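Local coordinates for early 35 kDa protein (Autographa californica nucleopolyhedrovirus, PDB 1P35), which blocks host-cell apoptosis triggered by baculovirus infection by inhibiting caspases, and also counters the host RNA interference antiviral response, at residues D21-E26 and E169-G174; S54-N59 and V165-Y170; V177-A182 and A197-V202. All coordinates share one frame; numbering follows the deposited sequence.

Contact 1: residues D21-E26 and E169-G174; sequences DKQTRE and EYNPIG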
loop_
_atom_site.group_PDB
_atom_site.type_symbol
_atom_site.label_atom_id
_atom_site.label_comp_id
_atom_site.label_asym_id
_atom_site.label_seq_id
_atom_site.Cartn_x
_atom_site.Cartn_y
_atom_site.Cartn_z
ATOM N N ASP A 21 -19.265 -11.758 17.066
ATOM C CA ASP A 21 -19.602 -12.807 18.037
ATOM C C ASP A 21 -20.969 -13.360 17.693
ATOM O O ASP A 21 -21.612 -12.910 16.738
ATOM C CB ASP A 21 -19.609 -12.338 19.510
ATOM C CG ASP A 21 -20.636 -11.250 19.791
ATOM O OD1 ASP A 21 -21.796 -11.343 19.333
ATOM O OD2 ASP A 21 -20.265 -10.300 20.506
ATOM N N LYS A 22 -21.432 -14.305 18.504
ATOM C CA LYS A 22 -22.726 -14.927 18.280
ATOM C C LYS A 22 -23.891 -13.951 17.990
ATOM O O LYS A 22 -24.848 -14.333 17.317
ATOM C CB LYS A 22 -23.081 -15.874 19.462
ATOM C CG LYS A 22 -24.344 -16.710 19.224
ATOM C CD LYS A 22 -24.576 -17.787 20.289
ATOM C CE LYS A 22 -25.830 -18.634 19.974
ATOM N NZ LYS A 22 -26.016 -19.825 20.887
ATOM N N GLN A 23 -23.846 -12.710 18.480
ATOM C CA GLN A 23 -24.967 -11.807 18.174
ATOM C C GLN A 23 -24.578 -10.450 17.662
ATOM O O GLN A 23 -25.358 -9.513 17.739
ATOM C CB GLN A 23 -25.872 -11.567 19.363
ATOM C CG GLN A 23 -25.233 -10.943 20.552
ATOM C CD GLN A 23 -24.772 -12.007 21.496
ATOM O OE1 GLN A 23 -25.347 -13.077 21.518
ATOM N NE2 GLN A 23 -23.750 -11.723 22.294
ATOM N N THR A 24 -23.370 -10.356 17.136
ATOM C CA THR A 24 -22.894 -9.101 16.625
ATOM C C THR A 24 -22.128 -9.342 15.342
ATOM O O THR A 24 -21.440 -10.377 15.192
ATOM C CB THR A 24 -21.932 -8.418 17.645
ATOM O OG1 THR A 24 -22.486 -8.485 18.976
ATOM C CG2 THR A 24 -21.683 -6.965 17.228
ATOM N N ARG A 25 -22.241 -8.395 14.415
ATOM C CA ARG A 25 -21.484 -8.465 13.160
ATOM C C ARG A 25 -21.015 -7.043 12.882
ATOM O O ARG A 25 -21.553 -6.087 13.466
ATOM C CB ARG A 25 -22.337 -9.011 11.974
ATOM C CG ARG A 25 -22.765 -10.467 12.090
ATOM C CD ARG A 25 -23.556 -10.930 10.851
ATOM N NE ARG A 25 -22.777 -10.771 9.619
ATOM C CZ ARG A 25 -22.082 -11.756 9.042
ATOM N NH1 ARG A 25 -22.066 -12.970 9.569
ATOM N NH2 ARG A 25 -21.386 -11.533 7.938
ATOM N N GLU A 26 -19.988 -6.900 12.038
ATOM C CA GLU A 26 -19.483 -5.571 11.712
ATOM C C GLU A 26 -19.511 -5.300 10.196
ATOM O O GLU A 26 -19.186 -6.166 9.373
ATOM C CB GLU A 26 -18.049 -5.385 12.246
ATOM C CG GLU A 26 -17.431 -4.035 11.877
ATOM C CD GLU A 26 -15.913 -4.013 12.114
ATOM O OE1 GLU A 26 -15.218 -4.823 11.492
ATOM O OE2 GLU A 26 -15.411 -3.190 12.912
ATOM N N GLU A 169 -20.742 -1.826 14.394
ATOM C CA GLU A 169 -21.205 -3.155 14.760
ATOM C C GLU A 169 -22.714 -3.111 14.915
ATOM O O GLU A 169 -23.286 -2.109 15.344
ATOM C CB GLU A 169 -20.599 -3.636 16.077
ATOM C CG GLU A 169 -19.216 -4.193 15.923
ATOM C CD GLU A 169 -18.534 -4.417 17.242
ATOM O OE1 GLU A 169 -19.193 -4.949 18.141
ATOM O OE2 GLU A 169 -17.339 -4.091 17.374
ATOM N N TYR A 170 -23.361 -4.193 14.533
ATOM C CA TYR A 170 -24.798 -4.259 14.687
ATOM C C TYR A 170 -25.186 -5.670 15.172
ATOM O O TYR A 170 -24.349 -6.616 15.175
ATOM C CB TYR A 170 -25.501 -3.900 13.370
ATOM C CG TYR A 170 -25.173 -4.829 12.211
ATOM C CD1 TYR A 170 -23.904 -4.870 11.655
ATOM C CD2 TYR A 170 -26.155 -5.666 11.664
ATOM C CE1 TYR A 170 -23.616 -5.737 10.572
ATOM C CE2 TYR A 170 -25.874 -6.531 10.590
ATOM C CZ TYR A 170 -24.625 -6.571 10.063
ATOM O OH TYR A 170 -24.327 -7.566 9.171
ATOM N N ASN A 171 -26.441 -5.794 15.591
ATOM C CA ASN A 171 -27.013 -7.049 16.101
ATOM C C ASN A 171 -28.061 -7.572 15.112
ATOM O O ASN A 171 -29.220 -7.192 15.162
ATOM C CB ASN A 171 -27.618 -6.751 17.463
ATOM C CG ASN A 171 -26.577 -6.301 18.424
ATOM O OD1 ASN A 171 -26.612 -5.182 18.945
ATOM N ND2 ASN A 171 -25.573 -7.170 18.640
ATOM N N PRO A 172 -27.673 -8.526 14.260
ATOM C CA PRO A 172 -28.527 -9.139 13.220
ATOM C C PRO A 172 -29.831 -9.720 13.742
ATOM O O PRO A 172 -29.849 -10.441 14.743
ATOM C CB PRO A 172 -27.631 -10.235 12.630
ATOM C CG PRO A 172 -26.228 -9.784 13.000
ATOM C CD PRO A 172 -26.396 -9.251 14.379
ATOM N N ILE A 173 -30.941 -9.384 13.110
ATOM C CA ILE A 173 -32.178 -10.002 13.551
ATOM C C ILE A 173 -32.221 -11.345 12.775
ATOM O O ILE A 173 -31.945 -11.408 11.577
ATOM C CB ILE A 173 -33.441 -9.136 13.227
ATOM C CG1 ILE A 173 -33.502 -7.836 14.072
ATOM C CG2 ILE A 173 -34.652 -9.980 13.371
ATOM C CD1 ILE A 173 -33.052 -7.951 15.600
ATOM N N GLY A 174 -32.487 -12.433 13.489
ATOM C CA GLY A 174 -32.611 -13.751 12.876
ATOM C C GLY A 174 -31.653 -14.424 11.907
ATOM O O GLY A 174 -32.114 -14.972 10.909
HETATM O O HOH W 1 -28.223 -10.557 17.269
#

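Contact 2: residues S54-N59 and V165-Y170; sequences SVTRKN and VLSFEY. With PO4 (phosphate ion), chain D.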
loop_
_atom_site.group_PDB
_atom_site.type_symbol
_atom_site.label_atom_id
_atom_site.label_comp_id
_atom_site.label_asym_id
_atom_site.label_seq_id
_atom_site.Cartn_x
_atom_site.Cartn_y
_atom_site.Cartn_z
ATOM N N SER A 54 -22.668 0.323 17.845
ATOM C CA SER A 54 -21.615 1.312 18.000
ATOM C C SER A 54 -20.814 1.403 16.713
ATOM O O SER A 54 -20.906 0.520 15.884
ATOM C CB SER A 54 -20.716 0.999 19.192
ATOM O OG SER A 54 -20.140 -0.268 19.091
ATOM N N VAL A 55 -20.089 2.504 16.527
ATOM C CA VAL A 55 -19.274 2.690 15.338
ATOM C C VAL A 55 -17.898 2.228 15.717
ATOM O O VAL A 55 -17.503 2.330 16.870
ATOM C CB VAL A 55 -19.137 4.162 14.949
ATOM C CG1 VAL A 55 -20.460 4.701 14.386
ATOM C CG2 VAL A 55 -18.756 4.946 16.201
ATOM N N THR A 56 -17.145 1.753 14.746
ATOM C CA THR A 56 -15.820 1.305 15.075
ATOM C C THR A 56 -14.802 2.107 14.271
ATOM O O THR A 56 -15.173 2.944 13.448
ATOM C CB THR A 56 -15.707 -0.200 14.801
ATOM O OG1 THR A 56 -16.034 -0.474 13.419
ATOM C CG2 THR A 56 -16.664 -0.946 15.685
ATOM N N ARG A 57 -13.530 1.903 14.564
ATOM C CA ARG A 57 -12.434 2.573 13.854
ATOM C C ARG A 57 -11.546 1.439 13.372
ATOM O O ARG A 57 -11.176 0.548 14.147
ATOM C CB ARG A 57 -11.649 3.509 14.797
ATOM C CG ARG A 57 -10.446 4.319 14.173
ATOM C CD ARG A 57 -10.867 5.212 13.010
ATOM N NE ARG A 57 -9.878 6.230 12.613
ATOM C CZ ARG A 57 -8.662 6.011 12.103
ATOM N NH1 ARG A 57 -8.198 4.781 11.908
ATOM N NH2 ARG A 57 -7.908 7.048 11.755
ATOM N N LYS A 58 -11.248 1.439 12.077
ATOM C CA LYS A 58 -10.398 0.403 11.511
ATOM C C LYS A 58 -9.065 1.025 11.188
ATOM O O LYS A 58 -8.953 2.254 11.103
ATOM C CB LYS A 58 -11.028 -0.190 10.236
ATOM C CG LYS A 58 -12.490 -0.522 10.391
ATOM C CD LYS A 58 -12.809 -1.427 11.599
ATOM C CE LYS A 58 -12.107 -2.757 11.537
ATOM N NZ LYS A 58 -12.492 -3.564 12.728
ATOM N N ASN A 59 -8.068 0.169 10.973
ATOM C CA ASN A 59 -6.714 0.634 10.660
ATOM C C ASN A 59 -6.717 1.223 9.253
ATOM O O ASN A 59 -7.588 0.885 8.449
ATOM C CB ASN A 59 -5.720 -0.537 10.818
ATOM C CG ASN A 59 -5.772 -1.547 9.666
ATOM O OD1 ASN A 59 -5.313 -1.260 8.566
ATOM N ND2 ASN A 59 -6.287 -2.732 9.933
ATOM N N VAL A 165 -15.394 6.846 4.413
ATOM C CA VAL A 165 -15.465 5.563 5.092
ATOM C C VAL A 165 -16.379 5.518 6.319
ATOM O O VAL A 165 -16.797 6.557 6.853
ATOM C CB VAL A 165 -14.020 5.118 5.471
ATOM C CG1 VAL A 165 -13.060 5.371 4.281
ATOM C CG2 VAL A 165 -13.485 5.969 6.664
ATOM N N LEU A 166 -16.749 4.303 6.719
ATOM C CA LEU A 166 -17.597 4.128 7.897
ATOM C C LEU A 166 -17.496 2.683 8.276
ATOM O O LEU A 166 -17.157 1.854 7.449
ATOM C CB LEU A 166 -19.061 4.470 7.634
ATOM C CG LEU A 166 -19.885 3.551 6.699
ATOM C CD1 LEU A 166 -20.573 2.461 7.482
ATOM C CD2 LEU A 166 -20.978 4.347 6.013
ATOM N N SER A 167 -17.745 2.401 9.548
ATOM C CA SER A 167 -17.761 1.048 10.052
ATOM C C SER A 167 -18.541 1.045 11.364
ATOM O O SER A 167 -18.501 1.999 12.114
ATOM C CB SER A 167 -16.338 0.505 10.244
ATOM O OG SER A 167 -15.528 1.385 11.007
ATOM N N PHE A 168 -19.253 -0.036 11.639
ATOM C CA PHE A 168 -20.026 -0.084 12.850
ATOM C C PHE A 168 -20.414 -1.539 13.136
ATOM O O PHE A 168 -20.348 -2.397 12.235
ATOM C CB PHE A 168 -21.268 0.839 12.698
ATOM C CG PHE A 168 -22.235 0.403 11.576
ATOM C CD1 PHE A 168 -22.935 -0.801 11.662
ATOM C CD2 PHE A 168 -22.365 1.166 10.415
ATOM C CE1 PHE A 168 -23.748 -1.253 10.588
ATOM C CE2 PHE A 168 -23.162 0.745 9.348
ATOM C CZ PHE A 168 -23.853 -0.481 9.439
ATOM N N GLU A 169 -20.742 -1.826 14.394
ATOM C CA GLU A 169 -21.205 -3.155 14.760
ATOM C C GLU A 169 -22.714 -3.111 14.915
ATOM O O GLU A 169 -23.286 -2.109 15.344
ATOM C CB GLU A 169 -20.599 -3.636 16.077
ATOM C CG GLU A 169 -19.216 -4.193 15.923
ATOM C CD GLU A 169 -18.534 -4.417 17.242
ATOM O OE1 GLU A 169 -19.193 -4.949 18.141
ATOM O OE2 GLU A 169 -17.339 -4.091 17.374
ATOM N N TYR A 170 -23.361 -4.193 14.533
ATOM C CA TYR A 170 -24.798 -4.259 14.687
ATOM C C TYR A 170 -25.186 -5.670 15.172
ATOM O O TYR A 170 -24.349 -6.616 15.175
ATOM C CB TYR A 170 -25.501 -3.900 13.370
ATOM C CG TYR A 170 -25.173 -4.829 12.211
ATOM C CD1 TYR A 170 -23.904 -4.870 11.655
ATOM C CD2 TYR A 170 -26.155 -5.666 11.664
ATOM C CE1 TYR A 170 -23.616 -5.737 10.572
ATOM C CE2 TYR A 170 -25.874 -6.531 10.590
ATOM C CZ TYR A 170 -24.625 -6.571 10.063
ATOM O OH TYR A 170 -24.327 -7.566 9.171
HETATM P P PO4 D . -9.862 -6.312 11.970
HETATM O O1 PO4 D . -11.329 -6.115 12.332
HETATM O O2 PO4 D . -9.012 -5.771 13.103
HETATM O O3 PO4 D . -9.554 -7.789 11.764
HETATM O O4 PO4 D . -9.598 -5.583 10.681
#

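Contact 3: residues V177-A182 and A197-V202; sequences VIVPFA and AYVDSV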
loop_
_atom_site.group_PDB
_atom_site.type_symbol
_atom_site.label_atom_id
_atom_site.label_comp_id
_atom_site.label_asym_id
_atom_site.label_seq_id
_atom_site.Cartn_x
_atom_site.Cartn_y
_atom_site.Cartn_z
ATOM N N VAL A 177 -27.979 -11.450 7.077
ATOM C CA VAL A 177 -27.001 -10.418 6.753
ATOM C C VAL A 177 -27.436 -9.818 5.426
ATOM O O VAL A 177 -27.787 -10.521 4.499
ATOM C CB VAL A 177 -25.609 -10.928 6.433
ATOM C CG1 VAL A 177 -24.624 -9.748 6.466
ATOM C CG2 VAL A 177 -25.248 -12.026 7.321
ATOM N N ILE A 178 -27.385 -8.506 5.324
ATOM C CA ILE A 178 -27.744 -7.852 4.093
ATOM C C ILE A 178 -26.469 -7.174 3.534
ATOM O O ILE A 178 -25.869 -6.361 4.214
ATOM C CB ILE A 178 -28.822 -6.819 4.395
ATOM C CG1 ILE A 178 -30.060 -7.532 4.915
ATOM C CG2 ILE A 178 -29.123 -5.965 3.168
ATOM C CD1 ILE A 178 -31.238 -6.605 5.272
ATOM N N VAL A 179 -26.027 -7.528 2.328
ATOM C CA VAL A 179 -24.856 -6.884 1.746
ATOM C C VAL A 179 -25.529 -5.802 0.913
ATOM O O VAL A 179 -26.239 -6.078 -0.033
ATOM C CB VAL A 179 -24.067 -7.809 0.874
ATOM C CG1 VAL A 179 -22.749 -7.163 0.573
ATOM C CG2 VAL A 179 -23.861 -9.196 1.588
ATOM N N PRO A 180 -25.315 -4.550 1.272
ATOM C CA PRO A 180 -25.948 -3.418 0.562
ATOM C C PRO A 180 -25.467 -3.042 -0.825
ATOM O O PRO A 180 -24.803 -2.018 -1.003
ATOM C CB PRO A 180 -25.799 -2.283 1.587
ATOM C CG PRO A 180 -24.438 -2.561 2.174
ATOM C CD PRO A 180 -24.518 -4.084 2.436
ATOM N N PHE A 181 -25.809 -3.855 -1.822
ATOM C CA PHE A 181 -25.412 -3.543 -3.191
ATOM C C PHE A 181 -26.379 -2.606 -3.885
ATOM O O PHE A 181 -25.990 -1.916 -4.830
ATOM C CB PHE A 181 -25.287 -4.827 -4.042
ATOM C CG PHE A 181 -24.158 -5.714 -3.638
ATOM C CD1 PHE A 181 -22.887 -5.205 -3.463
ATOM C CD2 PHE A 181 -24.359 -7.087 -3.479
ATOM C CE1 PHE A 181 -21.815 -6.038 -3.144
ATOM C CE2 PHE A 181 -23.291 -7.934 -3.153
ATOM C CZ PHE A 181 -22.006 -7.395 -2.990
ATOM N N ALA A 182 -27.640 -2.572 -3.455
ATOM C CA ALA A 182 -28.615 -1.722 -4.164
ATOM C C ALA A 182 -28.335 -0.207 -4.174
ATOM O O ALA A 182 -27.743 0.375 -3.223
ATOM C CB ALA A 182 -30.070 -1.987 -3.622
ATOM N N ALA A 197 -16.813 -7.023 -2.224
ATOM C CA ALA A 197 -17.248 -7.330 -0.890
ATOM C C ALA A 197 -16.647 -8.654 -0.395
ATOM O O ALA A 197 -16.380 -9.611 -1.164
ATOM C CB ALA A 197 -18.765 -7.394 -0.806
ATOM N N TYR A 198 -16.400 -8.665 0.905
ATOM C CA TYR A 198 -15.865 -9.802 1.615
ATOM C C TYR A 198 -16.892 -10.006 2.757
ATOM O O TYR A 198 -17.123 -9.071 3.524
ATOM C CB TYR A 198 -14.451 -9.437 2.176
ATOM C CG TYR A 198 -13.835 -10.509 3.048
ATOM C CD1 TYR A 198 -14.325 -10.741 4.340
ATOM C CD2 TYR A 198 -12.775 -11.309 2.579
ATOM C CE1 TYR A 198 -13.786 -11.724 5.161
ATOM C CE2 TYR A 198 -12.208 -12.308 3.384
ATOM C CZ TYR A 198 -12.717 -12.506 4.687
ATOM O OH TYR A 198 -12.117 -13.392 5.558
ATOM N N VAL A 199 -17.514 -11.194 2.857
ATOM C CA VAL A 199 -18.542 -11.441 3.911
ATOM C C VAL A 199 -18.318 -12.840 4.459
ATOM O O VAL A 199 -18.326 -13.786 3.688
ATOM C CB VAL A 199 -19.996 -11.393 3.370
ATOM C CG1 VAL A 199 -20.974 -11.440 4.551
ATOM C CG2 VAL A 199 -20.244 -10.113 2.516
ATOM N N ASP A 200 -18.105 -12.974 5.777
ATOM C CA ASP A 200 -17.836 -14.291 6.360
ATOM C C ASP A 200 -18.983 -14.819 7.190
ATOM O O ASP A 200 -19.957 -14.121 7.412
ATOM C CB ASP A 200 -16.536 -14.301 7.179
ATOM C CG ASP A 200 -16.604 -13.501 8.503
ATOM O OD1 ASP A 200 -17.665 -13.404 9.130
ATOM O OD2 ASP A 200 -15.530 -13.018 8.941
ATOM N N SER A 201 -18.861 -16.081 7.599
ATOM C CA SER A 201 -19.862 -16.786 8.382
ATOM C C SER A 201 -21.210 -16.771 7.693
ATOM O O SER A 201 -22.238 -16.539 8.343
ATOM C CB SER A 201 -19.991 -16.188 9.786
ATOM O OG SER A 201 -18.705 -15.922 10.325
ATOM N N VAL A 202 -21.197 -17.026 6.381
ATOM C CA VAL A 202 -22.434 -17.039 5.595
ATOM C C VAL A 202 -22.674 -18.286 4.802
ATOM O O VAL A 202 -21.761 -18.933 4.378
ATOM C CB VAL A 202 -22.545 -15.815 4.617
ATOM C CG1 VAL A 202 -22.860 -14.589 5.439
ATOM C CG2 VAL A 202 -21.200 -15.599 3.806
#

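Contact 1: residues D21-E26 and E169-G174
Arg-25 and Tyr-170 run side by side off the same face, their long side chains pointing the same way. Tyr-170 has CG wedged between its backbone N and carbonyl carbon (chi1 61°), which brings the ring obliquely alongside the backbone of Arg-25: CD1 lies 3.2 Å from Arg-25 O, and OH comes to the guanidinium edge, in its plane, 3.6 Å from Arg-25 NE. Both polar ends go to Asp-17, Tyr-170 OH by a hydrogen bond and Arg-25 NH2 by a salt bridge. The Arg-25 chain, bent at chi3, passes Pro-172 at about a right angle, CD 3.6 Å from the proline CG. Arg-25 and Tyr-170 form the hydrogen-bonded pair of antiparallel strands 24-33 and 164-170, with N-H to O bonds in both directions. Thr-24 CG2 meets Glu-169 OE1 at 3.3 Å, the two side chains crossing obliquely; that carboxylate is salt-bridged to Arg-53. Strand 24-33 is entered through a type I turn, Asp-21 to Thr-24, where Asp-21 OD1 accepts from both Gln-23 N (an Asx turn) and Thr-24 OG1. Beyond the paired strands, Asn-171 ND2 donates nearly straight (167°) to Gln-23 O, the acceptor in the amide plane, and a water links that carbonyl to Pro-172 O.

Contact 2: residues S54-N59 and V165-Y170
Ser-167 and Thr-56 face each other through their hydroxyls where a short antiparallel pairing of strands 52-55 and 164-170 gives out. The ladder has two rungs: Ser-54 and Glu-169 form a hydrogen-bonded pair, with Glu-169 N donating to Ser-54 O, and Val-55 and Phe-168 a non-hydrogen-bonded one, their CA atoms 3.8 Å apart. Past Val-55 the chain leaves the strand, but Thr-56 N still reaches Ser-167 O at 3.0 Å, coming from above the carbonyl plane, 54° out of it.

Ser-167 points its side chain at the departing loop. With OG set between the backbone N and the carbonyl carbon (chi1 51°), the hydroxyl has two acceptors in range, Thr-56 OG1 at 3.1 Å and Thr-56 O at 2.9 Å, the latter weak. Thr-56 OG1 is also hydrogen-bonded to the carboxylate of Glu-26, while the Thr-56 side chain crosses that of Glu-169 at about a right angle, its CG2 3.6 Å from Glu-169 OE2. On the other face Val-55 CG1 touches Phe-168 only at CB, and the phenyl ring leads away toward Val-102 and Ala-150.

Arg-57 turns from the strand toward the second subunit, where its backbone N bonds Glu-257 and its NH2 the carbonyl of Ser-82, both of the second subunit, placing this contact at the dimer interface. Lys-58 CG lies 3.6 Å from Ser-167 OG; bends at chi2 and chi3 then turn the rest of the chain. Its ammonium is shared between Glu-26 and a phosphate ion, probably from the crystallisation liquor, that also bonds Arg-16 of the same chain and Arg-79 of the second subunit; Lys-58 NZ meets phosphate O1 at 2.8 Å.

Contact 3: residues V177-A182 and A197-V202
Val-179 and Val-199 reach toward each other tip to tip, CG2 to CG2 at 3.8 Å, at the middle of a wholly apolar interface. In each, CG1 is anti to the backbone N (chi1 -168° and -171°), leaving CG2 as the methyl that closes the distance. Val-177 makes two further aliphatic contacts: its CG2 meets Val-202 CG1 at 4.0 Å, the two side chains crossing at about a right angle, and its CG1 touches Val-199 more loosely. Val-179 CG1 extends the row to Ala-197 CB at 4.2 Å.

One aromatic group joins in. Phe-181 sends CZ to 3.9 Å from Ala-197 CB, an oblique approach, while Val-179 CG1 of its own segment rests on one face of the ring, 3.6 Å above the plane and offset toward the rim. The inverse gamma turn centred on Pro-180, with Phe-181 N bonded to Val-179 O, brings valine and phenylalanine together on this side.

The strand axes run nearly antiparallel, at 171°, yet stand 9.7 Å apart: this is side-chain packing between two layers, not pairing within a sheet. Strand 176-179 takes its backbone bonds from strand 292-295, through Leu-294 and Val-292. Strand 191-199 instead lies between strands 10-21 and 276-282, where Tyr-198 bonds Ile-15 and Asp-17 and Ala-197 bonds Val-279.

Overall arrangement
Contacts 1 and 2 are both edge-to-edge strand pairings made by strand 164-170, which has 24-33 on one side and 52-55 on the other; they share Glu-169 and are tied together by the carboxylate of Glu-26. Both are partly buried and rich in polar groups, and contact 2 alone meets the second subunit. Contact 3 lies deeper, its centre about 9 Å from the centre of the chain, against about 20 and 17 Å for those of contacts 1 and 2, and joins layers through hydrocarbon alone. Arg-25 connects it to contact 1: NH2 bonds Asp-200 O at 3.0 Å, and the side chain packs on Val-177 and Val-199, at the boundary between polar and apolar chemistry.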